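3-phosphoshikimate 1-carboxyvinyltransferase (Streptomyces sviceus, PDB 7M0O) probably catalyses the transfer of the enolpyruvyl group of phosphoenolpyruvate to the 5-hydroxyl of shikimate-3-phosphate, the sixth step of chorismate biosynthesis. Local coordinates at residues Phe84-Ala89 against Tyr96-Ser101; Tyr228-Ala233 against Val241-Leu246; Gly388-Arg391 against Gly396-Glu399. All coordinates share one frame; numbering follows the deposited sequence.

Contact 1 of 3, residues Phe84-Ala89 against Tyr96-Ser101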
loop_
_atom_site.group_PDB
_atom_site.type_symbol
_atom_site.label_atom_id
_atom_site.label_comp_id
_atom_site.label_asym_id
_atom_site.label_seq_id
_atom_site.Cartn_x
_atom_site.Cartn_y
_atom_site.Cartn_z
ATOM N N PHE A 84 -11.634 10.036 -0.208
ATOM C CA PHE A 84 -12.316 9.463 0.952
ATOM C C PHE A 84 -13.107 10.503 1.739
ATOM O O PHE A 84 -14.180 10.190 2.259
ATOM C CB PHE A 84 -11.310 8.786 1.885
ATOM C CG PHE A 84 -10.832 7.447 1.409
ATOM C CD1 PHE A 84 -11.207 6.947 0.166
ATOM C CD2 PHE A 84 -10.011 6.673 2.218
ATOM C CE1 PHE A 84 -10.761 5.711 -0.262
ATOM C CE2 PHE A 84 -9.553 5.429 1.796
ATOM C CZ PHE A 84 -9.931 4.946 0.556
ATOM N N LEU A 85 -12.593 11.723 1.896
ATOM C CA LEU A 85 -13.358 12.716 2.652
ATOM C C LEU A 85 -14.690 13.067 1.991
ATOM O O LEU A 85 -15.698 13.148 2.708
ATOM C CB LEU A 85 -12.507 13.968 2.904
ATOM C CG LEU A 85 -11.495 13.857 4.043
ATOM C CD1 LEU A 85 -10.990 15.231 4.440
ATOM C CD2 LEU A 85 -12.083 13.145 5.263
ATOM N N PRO A 86 -14.778 13.305 0.678
ATOM C CA PRO A 86 -16.112 13.520 0.083
ATOM C C PRO A 86 -17.036 12.341 0.258
ATOM O O PRO A 86 -18.255 12.525 0.393
ATOM C CB PRO A 86 -15.799 13.770 -1.394
ATOM C CG PRO A 86 -14.387 14.334 -1.377
ATOM C CD PRO A 86 -13.698 13.552 -0.299
ATOM N N THR A 87 -16.484 11.129 0.249
ATOM C CA THR A 87 -17.300 9.932 0.453
ATOM C C THR A 87 -17.887 9.894 1.861
ATOM O O THR A 87 -19.089 9.655 2.043
ATOM C CB THR A 87 -16.458 8.683 0.198
ATOM O OG1 THR A 87 -15.961 8.684 -1.139
ATOM C CG2 THR A 87 -17.287 7.403 0.452
ATOM N N LEU A 88 -17.040 10.074 2.878
ATOM C CA LEU A 88 -17.521 10.176 4.256
ATOM C C LEU A 88 -18.577 11.258 4.411
ATOM O O LEU A 88 -19.603 11.062 5.074
ATOM C CB LEU A 88 -16.353 10.489 5.188
ATOM C CG LEU A 88 -15.521 9.314 5.663
ATOM C CD1 LEU A 88 -14.206 9.857 6.243
ATOM C CD2 LEU A 88 -16.303 8.517 6.713
ATOM N N ALA A 89 -18.316 12.433 3.847
ATOM C CA ALA A 89 -19.269 13.526 3.984
ATOM C C ALA A 89 -20.585 13.195 3.296
ATOM O O ALA A 89 -21.658 13.535 3.812
ATOM C CB ALA A 89 -18.672 14.814 3.419
ATOM N N TYR A 96 -20.953 20.693 2.184
ATOM C CA TYR A 96 -19.497 20.557 2.276
ATOM C C TYR A 96 -18.845 20.918 0.948
ATOM O O TYR A 96 -19.089 20.263 -0.072
ATOM C CB TYR A 96 -19.126 19.133 2.709
ATOM C CG TYR A 96 -19.882 18.735 3.960
ATOM C CD1 TYR A 96 -19.594 19.339 5.176
ATOM C CD2 TYR A 96 -20.929 17.805 3.919
ATOM C CE1 TYR A 96 -20.284 19.009 6.328
ATOM C CE2 TYR A 96 -21.611 17.464 5.068
ATOM C CZ TYR A 96 -21.292 18.079 6.268
ATOM O OH TYR A 96 -21.973 17.756 7.421
ATOM N N ARG A 97 -17.997 21.947 0.978
ATOM C CA ARG A 97 -17.320 22.462 -0.213
ATOM C C ARG A 97 -15.868 21.991 -0.190
ATOM O O ARG A 97 -15.085 22.414 0.667
ATOM C CB ARG A 97 -17.411 23.986 -0.264
ATOM C CG ARG A 97 -18.830 24.506 -0.421
ATOM C CD ARG A 97 -18.909 26.017 -0.252
ATOM N NE ARG A 97 -18.599 26.409 1.117
ATOM C CZ ARG A 97 -19.492 26.462 2.100
ATOM N NH1 ARG A 97 -20.764 26.152 1.864
ATOM N NH2 ARG A 97 -19.112 26.823 3.321
ATOM N N PHE A 98 -15.511 21.115 -1.130
ATOM C CA PHE A 98 -14.171 20.546 -1.205
ATOM C C PHE A 98 -13.338 21.243 -2.273
ATOM O O PHE A 98 -13.850 21.680 -3.309
ATOM C CB PHE A 98 -14.245 19.045 -1.510
ATOM C CG PHE A 98 -14.804 18.227 -0.377
ATOM C CD1 PHE A 98 -16.158 17.940 -0.300
ATOM C CD2 PHE A 98 -13.962 17.725 0.606
ATOM C CE1 PHE A 98 -16.670 17.183 0.754
ATOM C CE2 PHE A 98 -14.472 16.963 1.656
ATOM C CZ PHE A 98 -15.832 16.698 1.725
ATOM N N ASP A 99 -12.042 21.353 -2.005
ATOM C CA ASP A 99 -11.094 21.838 -2.994
ATOM C C ASP A 99 -9.766 21.132 -2.751
ATOM O O ASP A 99 -9.559 20.491 -1.719
ATOM C CB ASP A 99 -10.943 23.373 -2.938
ATOM C CG ASP A 99 -10.421 23.945 -4.230
ATOM O OD1 ASP A 99 -10.263 23.167 -5.202
ATOM O OD2 ASP A 99 -10.152 25.171 -4.268
ATOM N N ALA A 100 -8.863 21.239 -3.715
ATOM C CA ALA A 100 -7.547 20.632 -3.572
ATOM C C ALA A 100 -6.502 21.622 -4.075
ATOM O O ALA A 100 -6.825 22.712 -4.533
ATOM C CB ALA A 100 -7.495 19.292 -4.314
ATOM N N SER A 101 -5.240 21.244 -3.961
ATOM C CA SER A 101 -4.178 22.084 -4.478
ATOM C C SER A 101 -4.310 22.196 -5.999
ATOM O O SER A 101 -4.933 21.343 -6.643
ATOM C CB SER A 101 -2.826 21.487 -4.098
ATOM O OG SER A 101 -2.579 20.321 -4.852
#

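Contact 2 of 3, residues Tyr228-Ala233 against Val241-Leu246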
loop_
_atom_site.group_PDB
_atom_site.type_symbol
_atom_site.label_atom_id
_atom_site.label_comp_id
_atom_site.label_asym_id
_atom_site.label_seq_id
_atom_site.Cartn_x
_atom_site.Cartn_y
_atom_site.Cartn_z
ATOM N N TYR A 228 13.518 -5.615 1.514
ATOM C CA TYR A 228 14.930 -5.290 1.358
ATOM C C TYR A 228 15.688 -5.498 2.655
ATOM O O TYR A 228 16.846 -5.926 2.631
ATOM C CB TYR A 228 15.101 -3.838 0.872
ATOM C CG TYR A 228 14.200 -3.571 -0.296
ATOM C CD1 TYR A 228 14.482 -4.123 -1.543
ATOM C CD2 TYR A 228 13.036 -2.826 -0.142
ATOM C CE1 TYR A 228 13.635 -3.919 -2.613
ATOM C CE2 TYR A 228 12.180 -2.618 -1.216
ATOM C CZ TYR A 228 12.485 -3.174 -2.433
ATOM O OH TYR A 228 11.625 -2.980 -3.483
ATOM N N PHE A 229 15.037 -5.251 3.792
ATOM C CA PHE A 229 15.718 -5.397 5.070
ATOM C C PHE A 229 15.784 -6.873 5.466
ATOM O O PHE A 229 16.825 -7.344 5.937
ATOM C CB PHE A 229 15.024 -4.505 6.115
ATOM C CG PHE A 229 15.126 -3.023 5.795
ATOM C CD1 PHE A 229 16.077 -2.225 6.412
ATOM C CD2 PHE A 229 14.329 -2.453 4.815
ATOM C CE1 PHE A 229 16.202 -0.872 6.084
ATOM C CE2 PHE A 229 14.464 -1.123 4.465
ATOM C CZ PHE A 229 15.406 -0.323 5.110
ATOM N N PHE A 230 14.720 -7.630 5.176
ATOM C CA PHE A 230 14.746 -9.079 5.348
ATOM C C PHE A 230 15.836 -9.722 4.480
ATOM O O PHE A 230 16.549 -10.624 4.935
ATOM C CB PHE A 230 13.380 -9.678 4.996
ATOM C CG PHE A 230 12.275 -9.427 6.012
ATOM C CD1 PHE A 230 12.511 -9.441 7.379
ATOM C CD2 PHE A 230 10.984 -9.233 5.574
ATOM C CE1 PHE A 230 11.452 -9.236 8.286
ATOM C CE2 PHE A 230 9.925 -9.041 6.467
ATOM C CZ PHE A 230 10.165 -9.045 7.817
ATOM N N ALA A 231 15.958 -9.295 3.213
ATOM C CA ALA A 231 16.976 -9.848 2.313
ATOM C C ALA A 231 18.393 -9.564 2.802
ATOM O O ALA A 231 19.275 -10.434 2.713
ATOM C CB ALA A 231 16.797 -9.280 0.905
ATOM N N ALA A 232 18.640 -8.347 3.283
ATOM C CA ALA A 232 19.952 -8.009 3.838
ATOM C C ALA A 232 20.334 -8.964 4.967
ATOM O O ALA A 232 21.489 -9.412 5.060
ATOM C CB ALA A 232 19.943 -6.561 4.337
ATOM N N ALA A 233 19.365 -9.321 5.821
ATOM C CA ALA A 233 19.665 -10.244 6.911
ATOM C C ALA A 233 19.957 -11.645 6.387
ATOM O O ALA A 233 20.879 -12.309 6.864
ATOM C CB ALA A 233 18.507 -10.272 7.909
ATOM N N VAL A 241 17.188 -9.349 11.529
ATOM C CA VAL A 241 16.269 -8.240 11.324
ATOM C C VAL A 241 14.889 -8.686 11.772
ATOM O O VAL A 241 14.380 -9.716 11.312
ATOM C CB VAL A 241 16.242 -7.772 9.856
ATOM C CG1 VAL A 241 15.065 -6.815 9.620
ATOM C CG2 VAL A 241 17.560 -7.082 9.514
ATOM N N THR A 242 14.284 -7.922 12.676
ATOM C CA THR A 242 12.895 -8.150 13.046
ATOM C C THR A 242 12.058 -6.949 12.629
ATOM O O THR A 242 12.458 -5.803 12.865
ATOM C CB THR A 242 12.759 -8.394 14.556
ATOM O OG1 THR A 242 13.536 -9.550 14.910
ATOM C CG2 THR A 242 11.297 -8.637 14.927
ATOM N N VAL A 243 10.898 -7.211 12.023
ATOM C CA VAL A 243 9.928 -6.158 11.719
ATOM C C VAL A 243 8.671 -6.351 12.557
ATOM O O VAL A 243 7.821 -7.193 12.215
ATOM C CB VAL A 243 9.571 -6.127 10.221
ATOM C CG1 VAL A 243 8.550 -5.017 9.939
ATOM C CG2 VAL A 243 10.830 -5.918 9.358
ATOM N N PRO A 244 8.501 -5.615 13.657
ATOM C CA PRO A 244 7.266 -5.759 14.435
ATOM C C PRO A 244 6.076 -5.272 13.623
ATOM O O PRO A 244 6.161 -4.270 12.908
ATOM C CB PRO A 244 7.506 -4.876 15.670
ATOM C CG PRO A 244 8.981 -4.560 15.688
ATOM C CD PRO A 244 9.413 -4.612 14.235
ATOM N N GLY A 245 4.957 -5.975 13.756
ATOM C CA GLY A 245 3.730 -5.605 13.079
ATOM C C GLY A 245 3.451 -6.395 11.823
ATOM O O GLY A 245 2.353 -6.270 11.258
ATOM N N LEU A 246 4.417 -7.186 11.358
ATOM C CA LEU A 246 4.220 -8.132 10.273
ATOM C C LEU A 246 4.278 -9.517 10.893
ATOM O O LEU A 246 5.346 -9.956 11.333
ATOM C CB LEU A 246 5.286 -7.967 9.186
ATOM C CG LEU A 246 5.205 -6.715 8.317
ATOM C CD1 LEU A 246 6.307 -6.739 7.246
ATOM C CD2 LEU A 246 3.830 -6.580 7.672
#

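Contact 3 of 3, residues Gly388-Arg391 against Gly396-Glu399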
loop_
_atom_site.group_PDB
_atom_site.type_symbol
_atom_site.label_atom_id
_atom_site.label_comp_id
_atom_site.label_asym_id
_atom_site.label_seq_id
_atom_site.Cartn_x
_atom_site.Cartn_y
_atom_site.Cartn_z
ATOM N N GLY A 388 17.164 9.322 -5.913
ATOM C CA GLY A 388 15.989 9.915 -5.332
ATOM C C GLY A 388 14.687 9.219 -5.668
ATOM O O GLY A 388 13.662 9.537 -5.058
ATOM N N CYS A 389 14.691 8.281 -6.616
ATOM C CA CYS A 389 13.404 7.704 -6.990
ATOM C C CYS A 389 12.816 6.810 -5.899
ATOM O O CYS A 389 11.616 6.514 -5.950
ATOM C CB CYS A 389 13.528 6.951 -8.316
ATOM S SG CYS A 389 14.478 5.421 -8.288
ATOM N N VAL A 390 13.610 6.422 -4.893
ATOM C CA VAL A 390 13.084 5.704 -3.732
ATOM C C VAL A 390 11.980 6.488 -3.038
ATOM O O VAL A 390 11.163 5.902 -2.323
ATOM C CB VAL A 390 14.193 5.370 -2.708
ATOM C CG1 VAL A 390 15.276 4.509 -3.316
ATOM C CG2 VAL A 390 14.783 6.653 -2.087
ATOM N N ARG A 391 11.925 7.809 -3.251
ATOM C CA ARG A 391 10.909 8.622 -2.600
ATOM C C ARG A 391 9.505 8.269 -3.064
ATOM O O ARG A 391 8.535 8.650 -2.400
ATOM C CB ARG A 391 11.210 10.102 -2.839
ATOM C CG ARG A 391 12.533 10.523 -2.211
ATOM C CD ARG A 391 12.694 12.028 -2.160
ATOM N NE ARG A 391 12.790 12.622 -3.481
ATOM C CZ ARG A 391 12.074 13.668 -3.871
ATOM N NH1 ARG A 391 11.207 14.224 -3.035
ATOM N NH2 ARG A 391 12.222 14.157 -5.093
ATOM N N GLY A 396 12.679 8.109 3.337
ATOM C CA GLY A 396 13.842 7.914 4.178
ATOM C C GLY A 396 14.599 6.618 3.943
ATOM O O GLY A 396 15.358 6.198 4.817
ATOM N N PHE A 397 14.453 5.993 2.768
ATOM C CA PHE A 397 15.054 4.670 2.571
ATOM C C PHE A 397 16.568 4.692 2.756
ATOM O O PHE A 397 17.146 3.779 3.359
ATOM C CB PHE A 397 14.737 4.107 1.181
ATOM C CG PHE A 397 15.587 2.908 0.834
ATOM C CD1 PHE A 397 15.254 1.645 1.303
ATOM C CD2 PHE A 397 16.769 3.053 0.102
ATOM C CE1 PHE A 397 16.052 0.523 0.985
ATOM C CE2 PHE A 397 17.575 1.961 -0.190
ATOM C CZ PHE A 397 17.214 0.693 0.250
ATOM N N HIS A 398 17.241 5.686 2.177
ATOM C CA HIS A 398 18.699 5.660 2.227
ATOM C C HIS A 398 19.214 5.831 3.645
ATOM O O HIS A 398 20.263 5.278 3.985
ATOM C CB HIS A 398 19.279 6.742 1.326
ATOM C CG HIS A 398 19.055 6.486 -0.127
ATOM N ND1 HIS A 398 19.674 5.460 -0.809
ATOM C CD2 HIS A 398 18.269 7.119 -1.027
ATOM C CE1 HIS A 398 19.289 5.481 -2.074
ATOM N NE2 HIS A 398 18.442 6.482 -2.233
ATOM N N GLU A 399 18.482 6.572 4.483
ATOM C CA GLU A 399 18.867 6.720 5.883
ATOM C C GLU A 399 18.674 5.412 6.638
ATOM O O GLU A 399 19.581 4.946 7.342
ATOM C CB GLU A 399 18.056 7.841 6.533
ATOM C CG GLU A 399 18.248 9.180 5.867
ATOM C CD GLU A 399 17.030 10.092 5.984
ATOM O OE1 GLU A 399 16.118 9.802 6.791
ATOM O OE2 GLU A 399 16.999 11.106 5.265
#

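Contact 1 of 3, residues Phe84-Ala89 against Tyr96-Ser101
P86 lies flat against the ring of F98, and this proline-on-phenylalanine pairing is the middle of the contact. Its CG sits 3.9 Å from the centroid of the F98 ring and only 6° off the ring normal, a CH-pi contact almost exactly over the centre of one face. The same ring is met at its far end by P86 CA, 3.6 Å from F98 CZ, so the proline spans the ring from its middle to its tip. With CG of F98 anti to its own carbonyl carbon (chi1 -69°), the ring is placed toward the helix; the second torsion only sets which way its face looks, here onto the proline.

Two further residues of the helix border this ring. The methyl of A89 lies at its edge, close to the ring plane, with A89 CB 3.8 Å from F98 CZ. L85 touches with the root of its side chain, L85 CB being 3.8 Å from F98 CE2, and the L85 side chain also packs on V73 of strand 70-74. A89 CB also bears on the second aromatic residue of the strand, 3.8 Å from Y96 CD2, so that one methyl touches both rings. The hydroxyl of Y96 is turned to a different partner and hydrogen-bonds to V68 O.

No hydrogen bond crosses between the segments; the side-chain contacts are apolar and buried. At P86, which has no N-H to give, the helix is kinked. The local axes run nearly antiparallel (172°) and 10.0 Å apart, as the chain doubles back from the helix into the strand. Strand 70-74, helix 79-90 and parallel strand 95-99 form a right-handed beta-alpha-beta crossover, the opening part of one beta-alpha-beta-alpha-beta-beta unit, the repeat of the EPSP synthase fold.

Contact 2 of 3, residues Tyr228-Ala233 against Val241-Leu246
F229 meets V241 at the root of its side chain, where F229 CB lies 4.2 Å from V241 CG1. Beyond this the phenylalanine turns away from the strand, and its side chain packs on A400 and L404 of helix 397-406. Its carbonyl oxygen also rests against the valine, with F229 O 3.7 Å from V241 CG2; this oxygen accepts the helical bond from A233 N, so the methyl merely lies beside it.

F230 is the residue that reaches farthest along the strand. Its side chain leaves the helix pointing neither at the strand nor away from it, but CG stands anti to the carbonyl carbon (chi1 -73°) and the ring swings over to the strand. The tip of the ring presses on one methyl of V243, F230 CE1 being 3.5 Å from V243 CG2, with CZ equally near; the two side chains cross at about a right angle. V241 O comes to the edge of the F230 ring, near its plane, 4.2 Å from F230 CE1. At the other side of the tip, F230 CE2 makes a looser contact with L246 CD1.

Helix 223-235 thus packs on a sheet in which strand 240-244 pairs antiparallel with 274-278, the helix-on-sheet layering of the EPSP synthase fold. The local axes are 8.4 Å apart and run roughly antiparallel, at 154°. Strand 274-278 continues the same surface, its T275 and V277 also touching F230.

A233, one turn on from F229, brings its methyl to the first residue of the strand segment: A233 CB is 3.7 Å from V241 CG2. V241 holds CG1 anti to its backbone N (chi1 168°); in this rotamer CG1 meets F229 CB, while CG2 touches both the F229 carbonyl oxygen and the A233 methyl.

Contact 3 of 3, residues Gly388-Arg391 against Gly396-Glu399
The start of helix 397-406, the last helix of the chain, packs here against residues 389-391, of 3-10 form, which come shortly before it; G396 is the N-cap of the helix. The side chain of V390 is about 7 Å from that of K392 and about 8 Å from that of R367, measured between side chains. Both are predicted to bind phosphoenolpyruvate, consistent with a place near the active site of this EPSP synthase.

V390 supplies all the side-chain contacts of segment 388-391, turning both methyls to the imidazole of H398. CG1 in addition touches F397, with V390 CG1 4.0 Å from F397 CD2, and these two side chains cross at about a right angle. F397 CG is anti to its backbone N (chi1 167°), which turns the ring toward V390 and M370 of helix 366-375; V390 touches the same methionine.

On the imidazole the methyls rest obliquely, V390 CG1 3.9 Å from H398 NE2 and V390 CG2 3.7 Å from H398 CD2. The two aromatic neighbours touch as well: F397 CD2 stands 3.9 Å above the plane of the H398 ring, displaced toward its rim. A hydrogen bond to P387 O, just ahead of segment 388-391, anchors the imidazole at H398 NE2, the nitrogen that also lies 3.7 Å from V390 CG2.

In the fold
Along the chain the three contacts follow in series, each closing before the next opens. Contact 1 stands apart: its centre is 37 Å from that of contact 2, on the opposite side of the chain's centre, and 31 Å from that of contact 3. Contacts 2 and 3 are neighbours, with centres 17 Å apart, and they touch where F229 CE2 lies 4.2 Å from F397 CE1. Helix 397-406 joins them, since it begins in contact 3 and packs farther along on helix 223-235. This distribution agrees with the two-domain architecture of EPSP synthases, in which the active site lies between the domains: contact 1 belongs to one, contacts 2 and 3 to the other.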